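Local coordinates for protein putative TetR-family transcriptional regulator (Streptomyces coelicolor, PDB 2HXO) that probably binds regulatory DNA and controls transcription as a dimer of helical subunits, at residues T58-A61 with E62-A66; G79-G82 with A83-P87; H105-L108 with A109-A113; T189-E192 with G193-P196. All coordinates share one frame; numbering follows the deposited sequence.

Interaction 1 (T58-A61 with E62-A66)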
loop_
_atom_site.group_PDB
_atom_site.type_symbol
_atom_site.label_atom_id
_atom_site.label_comp_id
_atom_site.label_asym_id
_atom_site.label_seq_id
_atom_site.Cartn_x
_atom_site.Cartn_y
_atom_site.Cartn_z
ATOM N N THR A 58 13.707 -4.954 25.518
ATOM C CA THR A 58 13.616 -3.542 25.867
ATOM C C THR A 58 12.135 -3.176 25.912
ATOM O O THR A 58 11.507 -3.251 26.964
ATOM C CB THR A 58 14.358 -2.639 24.845
ATOM O OG1 THR A 58 13.854 -2.864 23.521
ATOM C CG2 THR A 58 15.855 -2.937 24.875
ATOM N N GLY A 59 11.581 -2.797 24.764
ATOM C CA GLY A 59 10.174 -2.441 24.684
ATOM C C GLY A 59 9.460 -3.258 23.614
ATOM O O GLY A 59 10.092 -3.985 22.845
ATOM N N LYS A 60 8.140 -3.140 23.553
ATOM C CA LYS A 60 7.368 -3.890 22.570
ATOM C C LYS A 60 7.655 -3.382 21.163
ATOM O O LYS A 60 7.799 -4.172 20.226
ATOM C CB LYS A 60 5.866 -3.774 22.864
ATOM C CG LYS A 60 4.990 -4.561 21.894
ATOM C CD LYS A 60 3.502 -4.272 22.103
ATOM C CE LYS A 60 2.627 -5.190 21.245
ATOM N NZ LYS A 60 1.183 -5.089 21.593
ATOM N N ALA A 61 7.727 -2.062 21.022
ATOM C CA ALA A 61 7.993 -1.439 19.731
ATOM C C ALA A 61 9.274 -1.993 19.103
ATOM O O ALA A 61 9.311 -2.288 17.909
ATOM C CB ALA A 61 8.102 0.081 19.896
ATOM N N GLU A 62 10.316 -2.130 19.917
ATOM C CA GLU A 62 11.603 -2.647 19.458
ATOM C C GLU A 62 11.526 -4.142 19.124
ATOM O O GLU A 62 12.211 -4.623 18.216
ATOM C CB GLU A 62 12.680 -2.419 20.527
ATOM C CG GLU A 62 13.083 -0.960 20.801
ATOM C CD GLU A 62 11.917 -0.042 21.187
ATOM O OE1 GLU A 62 11.081 -0.428 22.045
ATOM O OE2 GLU A 62 11.848 1.083 20.628
ATOM N N LEU A 63 10.702 -4.881 19.858
ATOM C CA LEU A 63 10.553 -6.309 19.610
ATOM C C LEU A 63 9.811 -6.538 18.284
ATOM O O LEU A 63 10.156 -7.433 17.513
ATOM C CB LEU A 63 9.797 -6.963 20.765
ATOM C CG LEU A 63 9.662 -8.486 20.755
ATOM C CD1 LEU A 63 11.026 -9.135 20.623
ATOM C CD2 LEU A 63 8.967 -8.928 22.035
ATOM N N LEU A 64 8.791 -5.729 18.025
ATOM C CA LEU A 64 8.045 -5.836 16.774
ATOM C C LEU A 64 9.009 -5.570 15.615
ATOM O O LEU A 64 8.959 -6.250 14.587
ATOM C CB LEU A 64 6.905 -4.816 16.732
ATOM C CG LEU A 64 5.708 -5.045 17.662
ATOM C CD1 LEU A 64 4.733 -3.884 17.517
ATOM C CD2 LEU A 64 5.031 -6.363 17.325
ATOM N N GLY A 65 9.886 -4.583 15.791
ATOM C CA GLY A 65 10.852 -4.255 14.754
ATOM C C GLY A 65 11.824 -5.391 14.488
ATOM O O GLY A 65 12.145 -5.697 13.339
ATOM N N ALA A 66 12.292 -6.030 15.552
ATOM C CA ALA A 66 13.231 -7.129 15.410
ATOM C C ALA A 66 12.559 -8.320 14.744
ATOM O O ALA A 66 13.200 -9.070 14.007
ATOM C CB ALA A 66 13.774 -7.531 16.776
#
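At the start of helix 60-76, which follows the predicted helix-turn-helix, Gly59 is the N-cap and Glu62 folds back against it. The carboxylate of Glu62 leans on the backbone here. Its OE1 lies 3.4 Å from Gly59 CA, while OE2 stands 3.9 Å from Ala61 CB. Glu62 reaches this place because CG lies beside its own backbone N (chi1 -68°) and the chain then bends at chi2. A CB on residue 59 would clash with OE1 as Glu62 is placed here. Thr58 adds its hydroxyl from the loop. Its OG1 sits 3.2 Å from Glu62 CB, and the two side chains cross at about a right angle. All three are packing contacts.

The backbone then begins its regular pattern. Leu63 N donates to Gly59 O at 3.2 Å, Leu64 N to Lys60 O at 2.9 Å, and Gly65 N to Ala61 O at 3.2 Å. Leu64 CG also rests 3.4 Å from Lys60 O, so the leucine branch point lies against the carbonyl that its own N-H engages. Leu63 packs on Ile21 and Ala25 of helix 18-31, and Leu64 on Leu29. The first turn is thereby tied to the rest of the DNA-binding domain. Lys60 NZ makes a weak hydrogen bond to Glu34 O. The chemistry suggests a mild electrostatic gain: a carboxylate lying near the amino end of a helix would probably be stabilised in its charged form by the helix dipole.

Interaction 2 (G79-G82 with A83-P87)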
loop_
_atom_site.group_PDB
_atom_site.type_symbol
_atom_site.label_atom_id
_atom_site.label_comp_id
_atom_site.label_asym_id
_atom_site.label_seq_id
_atom_site.Cartn_x
_atom_site.Cartn_y
_atom_site.Cartn_z
ATOM N N GLY A 79 15.380 -17.991 -1.080
ATOM C CA GLY A 79 15.616 -18.675 -2.342
ATOM C C GLY A 79 16.985 -18.432 -2.945
ATOM O O GLY A 79 17.654 -17.459 -2.590
ATOM N N PRO A 80 17.442 -19.309 -3.854
ATOM C CA PRO A 80 18.755 -19.134 -4.482
ATOM C C PRO A 80 18.656 -18.116 -5.618
ATOM O O PRO A 80 17.568 -17.829 -6.114
ATOM C CB PRO A 80 19.068 -20.532 -5.005
ATOM C CG PRO A 80 17.710 -20.991 -5.468
ATOM C CD PRO A 80 16.799 -20.553 -4.320
ATOM N N THR A 81 19.789 -17.558 -6.019
ATOM C CA THR A 81 19.772 -16.610 -7.116
ATOM C C THR A 81 19.847 -17.412 -8.424
ATOM O O THR A 81 20.372 -18.536 -8.451
ATOM C CB THR A 81 20.954 -15.623 -7.008
ATOM O OG1 THR A 81 22.194 -16.341 -7.051
ATOM C CG2 THR A 81 20.872 -14.851 -5.692
ATOM N N GLY A 82 19.297 -16.845 -9.494
ATOM C CA GLY A 82 19.309 -17.509 -10.781
ATOM C C GLY A 82 20.611 -17.324 -11.536
ATOM O O GLY A 82 21.253 -16.272 -11.430
ATOM N N ALA A 83 20.993 -18.346 -12.310
ATOM C CA ALA A 83 22.224 -18.318 -13.094
ATOM C C ALA A 83 22.291 -17.182 -14.128
ATOM O O ALA A 83 23.379 -16.789 -14.522
ATOM C CB ALA A 83 22.440 -19.691 -13.784
ATOM N N ALA A 84 21.144 -16.675 -14.582
ATOM C CA ALA A 84 21.116 -15.558 -15.545
ATOM C C ALA A 84 20.492 -14.301 -14.910
ATOM O O ALA A 84 19.905 -13.470 -15.610
ATOM C CB ALA A 84 20.318 -15.925 -16.787
ATOM N N ASP A 85 20.614 -14.161 -13.597
ATOM C CA ASP A 85 20.015 -13.000 -12.939
ATOM C C ASP A 85 20.605 -11.664 -13.316
ATOM O O ASP A 85 21.817 -11.450 -13.301
ATOM C CB ASP A 85 20.039 -13.138 -11.411
ATOM C CG ASP A 85 18.902 -14.018 -10.881
ATOM O OD1 ASP A 85 18.020 -14.447 -11.673
ATOM O OD2 ASP A 85 18.893 -14.274 -9.664
ATOM N N SER A 86 19.694 -10.785 -13.690
ATOM C CA SER A 86 19.962 -9.410 -14.060
ATOM C C SER A 86 19.479 -8.554 -12.882
ATOM O O SER A 86 18.933 -9.073 -11.915
ATOM C CB SER A 86 19.154 -9.063 -15.302
ATOM O OG SER A 86 17.780 -8.980 -14.993
ATOM N N PRO A 87 19.684 -7.230 -12.947
ATOM C CA PRO A 87 19.236 -6.366 -11.850
ATOM C C PRO A 87 17.730 -6.456 -11.685
ATOM O O PRO A 87 17.215 -6.442 -10.571
ATOM C CB PRO A 87 19.693 -4.989 -12.301
ATOM C CG PRO A 87 20.984 -5.323 -13.004
ATOM C CD PRO A 87 20.570 -6.491 -13.859
#
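Asp85 turns its side chain back onto the backbone of Gly82, three residues earlier, in the loop between helix 60-76 and helix 87-104. CB begins the approach, 3.4 Å from Gly82 O. The torsion at chi1 (-81°) places CG beside the backbone N of Asp85 and opposite its carbonyl carbon, and this aims the carboxylate at Gly82. CG then lies 3.2 Å from Gly82 N. The two oxygens do different work. OD1 lies 3.4 Å from Gly82 CA, a packing contact. OD2 accepts the hydrogen bond from Gly82 N at 2.6 Å, with an N-H...O angle of 150°. The N-H comes from above the carboxylate plane, 62° out of it, so the approach is steep. OD2 also stands 3.6 Å from Thr81 CB.

The main chain answers in the other direction. Asp85 N donates to Gly82 O at 3.1 Å. Gly82 is therefore held through both its N-H and its carbonyl by one residue, once by side chain and once by backbone. A side chain at position 82 would strike OD1, and none is present.

Ala83 and Ala84 occupy the two corners between. Beyond the turn, Ser86 is the N-cap of helix 87-104, and its side chain caps a backbone N of that helix. Ser86 N donates to Asp89 OD2, three residues on, as in a capping box. The Gly82 to Asp85 segment is a type I beta turn. Its fourth residue reaches back to the first, just ahead of a capped helix in this all-helical fold.

Interaction 3 (H105-L108 with A109-A113)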
loop_
_atom_site.group_PDB
_atom_site.type_symbol
_atom_site.label_atom_id
_atom_site.label_comp_id
_atom_site.label_asym_id
_atom_site.label_seq_id
_atom_site.Cartn_x
_atom_site.Cartn_y
_atom_site.Cartn_z
ATOM N N HIS A 105 2.963 -14.197 6.972
ATOM C CA HIS A 105 2.801 -13.460 8.222
ATOM C C HIS A 105 1.948 -12.210 7.987
ATOM O O HIS A 105 2.468 -11.136 7.682
ATOM C CB HIS A 105 4.170 -13.044 8.768
ATOM C CG HIS A 105 5.115 -14.185 9.005
ATOM N ND1 HIS A 105 5.514 -14.789 10.148
ATOM C CD2 HIS A 105 5.807 -14.805 7.988
ATOM C CE1 HIS A 105 6.438 -15.749 9.804
ATOM N NE2 HIS A 105 6.597 -15.737 8.495
ATOM N N PRO A 106 0.623 -12.337 8.136
ATOM C CA PRO A 106 -0.341 -11.246 7.944
ATOM C C PRO A 106 0.000 -9.952 8.662
ATOM O O PRO A 106 -0.189 -8.856 8.126
ATOM C CB PRO A 106 -1.648 -11.855 8.444
ATOM C CG PRO A 106 -1.486 -13.306 8.082
ATOM C CD PRO A 106 -0.064 -13.585 8.512
ATOM N N TRP A 107 0.488 -10.080 9.887
ATOM C CA TRP A 107 0.856 -8.914 10.686
ATOM C C TRP A 107 2.006 -8.101 10.060
ATOM O O TRP A 107 2.147 -6.908 10.329
ATOM C CB TRP A 107 1.264 -9.364 12.090
ATOM C CG TRP A 107 2.347 -10.418 12.087
ATOM C CD1 TRP A 107 2.176 -11.774 12.072
ATOM C CD2 TRP A 107 3.765 -10.195 12.074
ATOM N NE1 TRP A 107 3.398 -12.411 12.055
ATOM C CE2 TRP A 107 4.389 -11.466 12.054
ATOM C CE3 TRP A 107 4.568 -9.045 12.077
ATOM C CZ2 TRP A 107 5.785 -11.619 12.037
ATOM C CZ3 TRP A 107 5.960 -9.199 12.060
ATOM C CH2 TRP A 107 6.550 -10.478 12.041
ATOM N N LEU A 108 2.813 -8.744 9.219
ATOM C CA LEU A 108 3.958 -8.079 8.597
ATOM C C LEU A 108 3.651 -6.788 7.846
ATOM O O LEU A 108 4.379 -5.802 7.982
ATOM C CB LEU A 108 4.688 -9.038 7.650
ATOM C CG LEU A 108 6.078 -8.567 7.204
ATOM C CD1 LEU A 108 7.001 -8.482 8.418
ATOM C CD2 LEU A 108 6.664 -9.531 6.190
ATOM N N ALA A 109 2.586 -6.788 7.051
ATOM C CA ALA A 109 2.229 -5.607 6.272
ATOM C C ALA A 109 2.023 -4.363 7.131
ATOM O O ALA A 109 2.455 -3.269 6.768
ATOM C CB ALA A 109 0.971 -5.884 5.454
ATOM N N THR A 110 1.357 -4.536 8.268
ATOM C CA THR A 110 1.094 -3.427 9.171
ATOM C C THR A 110 2.385 -2.914 9.805
ATOM O O THR A 110 2.573 -1.708 9.959
ATOM C CB THR A 110 0.119 -3.848 10.301
ATOM O OG1 THR A 110 -1.130 -4.254 9.725
ATOM C CG2 THR A 110 -0.133 -2.682 11.259
ATOM N N GLN A 111 3.273 -3.836 10.169
ATOM C CA GLN A 111 4.528 -3.453 10.794
ATOM C C GLN A 111 5.435 -2.677 9.853
ATOM O O GLN A 111 6.168 -1.788 10.291
ATOM C CB GLN A 111 5.252 -4.688 11.332
ATOM C CG GLN A 111 4.606 -5.245 12.585
ATOM C CD GLN A 111 4.341 -4.159 13.605
ATOM O OE1 GLN A 111 5.242 -3.401 13.959
ATOM N NE2 GLN A 111 3.099 -4.075 14.081
ATOM N N LEU A 112 5.381 -3.004 8.564
ATOM C CA LEU A 112 6.194 -2.306 7.574
ATOM C C LEU A 112 5.731 -0.855 7.418
ATOM O O LEU A 112 6.547 0.056 7.264
ATOM C CB LEU A 112 6.122 -3.025 6.229
ATOM C CG LEU A 112 6.783 -4.401 6.140
ATOM C CD1 LEU A 112 6.444 -5.031 4.798
ATOM C CD2 LEU A 112 8.292 -4.274 6.308
ATOM N N ALA A 113 4.421 -0.640 7.466
ATOM C CA ALA A 113 3.877 0.710 7.348
ATOM C C ALA A 113 4.310 1.552 8.545
ATOM O O ALA A 113 4.675 2.718 8.402
ATOM C CB ALA A 113 2.355 0.658 7.271
#
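Trp107 and Gln111 meet because of their first torsions. In Trp107, CG sits between the backbone N and the carbonyl carbon (chi1 54°). In Gln111, CG lies beside its own N (chi1 -74°), and the chain bends again at chi2. Gln111 CG therefore comes to the edge of the indole, in its plane, 3.8 Å from Trp107 CE3. The amide and the ring are turned 42° apart, so they do not stack.

One face of the indole is occupied by His105 CB, 3.3 Å above the plane and offset toward the rim. The polar edges of both residues share one partner: Trp107 NE1 and His105 ND1 each bond Asp30 OD2. This anchors the ring against helix 18-31. The backbone carbonyl of Trp107 is used too. Gln111 N donates to Trp107 O at 3.3 Å, in the carbonyl plane, and Thr110 N adds a weak bond to the same oxygen.

One residue on, Leu112 N donates to Leu108 O at 3.0 Å. The leucine side chains run along the same side of the helix, with Leu108 CG 4.3 Å from Leu112 CD1. Leu108 also packs on Ala101 and Thr102 of helix 87-104.

The arrangement belongs to the N-terminal part of helix 107-118. This helix of the C-terminal core packs against helices 18-31 and 60-76, at the interface with the DNA-binding domain, as in TetR-family proteins.

Interaction 4 (T189-E192 with G193-P196)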
loop_
_atom_site.group_PDB
_atom_site.type_symbol
_atom_site.label_atom_id
_atom_site.label_comp_id
_atom_site.label_asym_id
_atom_site.label_seq_id
_atom_site.Cartn_x
_atom_site.Cartn_y
_atom_site.Cartn_z
ATOM N N THR A 189 -18.685 -11.465 -11.442
ATOM C CA THR A 189 -20.093 -11.432 -11.813
ATOM C C THR A 189 -20.732 -10.108 -11.412
ATOM O O THR A 189 -21.485 -9.519 -12.188
ATOM C CB THR A 189 -20.880 -12.621 -11.201
ATOM O OG1 THR A 189 -20.485 -12.823 -9.842
ATOM C CG2 THR A 189 -20.605 -13.889 -11.986
ATOM N N ALA A 190 -20.419 -9.628 -10.210
ATOM C CA ALA A 190 -20.968 -8.357 -9.744
ATOM C C ALA A 190 -20.674 -7.238 -10.742
ATOM O O ALA A 190 -21.548 -6.424 -11.042
ATOM C CB ALA A 190 -20.391 -8.001 -8.382
ATOM N N TRP A 191 -19.441 -7.202 -11.249
ATOM C CA TRP A 191 -19.035 -6.181 -12.217
ATOM C C TRP A 191 -19.756 -6.367 -13.543
ATOM O O TRP A 191 -20.115 -5.394 -14.206
ATOM C CB TRP A 191 -17.515 -6.219 -12.434
ATOM C CG TRP A 191 -16.744 -5.558 -11.326
ATOM C CD1 TRP A 191 -17.227 -5.195 -10.100
ATOM C CD2 TRP A 191 -15.358 -5.186 -11.337
ATOM N NE1 TRP A 191 -16.234 -4.619 -9.351
ATOM C CE2 TRP A 191 -15.075 -4.598 -10.080
ATOM C CE3 TRP A 191 -14.327 -5.290 -12.283
ATOM C CZ2 TRP A 191 -13.801 -4.114 -9.743
ATOM C CZ3 TRP A 191 -13.053 -4.806 -11.946
ATOM C CH2 TRP A 191 -12.807 -4.227 -10.686
ATOM N N GLU A 192 -19.965 -7.625 -13.919
ATOM C CA GLU A 192 -20.665 -7.954 -15.159
ATOM C C GLU A 192 -22.114 -7.476 -15.107
ATOM O O GLU A 192 -22.850 -7.605 -16.081
ATOM C CB GLU A 192 -20.611 -9.467 -15.411
ATOM C CG GLU A 192 -19.292 -9.921 -16.017
ATOM C CD GLU A 192 -19.149 -11.428 -16.086
ATOM O OE1 GLU A 192 -18.215 -11.895 -16.775
ATOM O OE2 GLU A 192 -19.958 -12.143 -15.449
ATOM N N GLY A 193 -22.510 -6.922 -13.963
ATOM C CA GLY A 193 -23.857 -6.410 -13.796
ATOM C C GLY A 193 -23.892 -4.899 -13.982
ATOM O O GLY A 193 -24.962 -4.288 -14.043
ATOM N N LEU A 194 -22.712 -4.293 -14.075
ATOM C CA LEU A 194 -22.618 -2.852 -14.262
ATOM C C LEU A 194 -23.160 -2.499 -15.639
ATOM O O LEU A 194 -23.064 -3.299 -16.569
ATOM C CB LEU A 194 -21.161 -2.400 -14.130
ATOM C CG LEU A 194 -20.574 -2.517 -12.718
ATOM C CD1 LEU A 194 -19.081 -2.257 -12.737
ATOM C CD2 LEU A 194 -21.278 -1.534 -11.802
ATOM N N ASP A 195 -23.740 -1.313 -15.770
ATOM C CA ASP A 195 -24.283 -0.887 -17.050
ATOM C C ASP A 195 -23.168 -0.840 -18.100
ATOM O O ASP A 195 -22.127 -0.224 -17.882
ATOM C CB ASP A 195 -24.940 0.485 -16.906
ATOM C CG ASP A 195 -25.691 0.902 -18.153
ATOM O OD1 ASP A 195 -25.062 1.463 -19.076
ATOM O OD2 ASP A 195 -26.919 0.656 -18.208
ATOM N N PRO A 196 -23.379 -1.500 -19.256
ATOM C CA PRO A 196 -22.400 -1.550 -20.355
ATOM C C PRO A 196 -22.078 -0.207 -21.002
ATOM O O PRO A 196 -20.988 -0.017 -21.537
ATOM C CB PRO A 196 -23.035 -2.528 -21.343
ATOM C CG PRO A 196 -23.863 -3.423 -20.449
ATOM C CD PRO A 196 -24.503 -2.418 -19.522
#
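Leu194 N donates to Trp191 O at 2.8 Å, with an N-H...O angle of 162°. This bond closes a type I beta turn from Trp191 to Leu194 at the C-terminal end of helix 182-191. The donor lies well above the carbonyl plane, 56° out of it. A further bond from Gly193 N to Ala190 O is less sure, because Gly193 N is crowded in the model.

The Leu194 side chain folds back over the turn. CB already lies 3.2 Å from Trp191 O. The first torsion (chi1 -68°) sets CG beside its own N and opposite the carbonyl carbon, and so turns CG to 3.3 Å from the same Trp191 O. The carbonyl of Trp191 is therefore bonded by the N-H and touched by the apolar chain of one residue.

The Trp191 ring meets Phe129 of the second subunit, with the ring planes inclined to each other. Pro126 of the second subunit packs on both Trp191 and Leu194. Within the chain, Thr202 of helix 200-205 touches both residues as well. An alanine in place of Leu194 would remove the branch beyond CB and would probably open a gap between Trp191, Thr202 and Pro126 of the second subunit. Glu192 OE2 has a long, weak ion pair with Arg210. Across the turn, Leu194 CD1 lies 4.3 Å from Trp191 CB.

Overall arrangement
The four contacts follow one another along the chain. Interactions 1 and 3 touch, with centres 14 Å apart: Leu64 CB lies 3.5 Å from Gln111 OE1. The amino end of helix 60-76, beside the predicted DNA-binding motif, thus meets the N-terminal part of helix 107-118 in the C-terminal domain. Interaction 2 lies in the loop after helix 60-76, its centre about 27 Å from that of interaction 3. Interaction 4 is far away, about 47 Å from interaction 1 between centres and across the chain's centre. It packs on the second subunit. Only interactions 1 and 3 touch; interactions 2 and 4 are separate surface sites, and interaction 4 lies at a subunit contact.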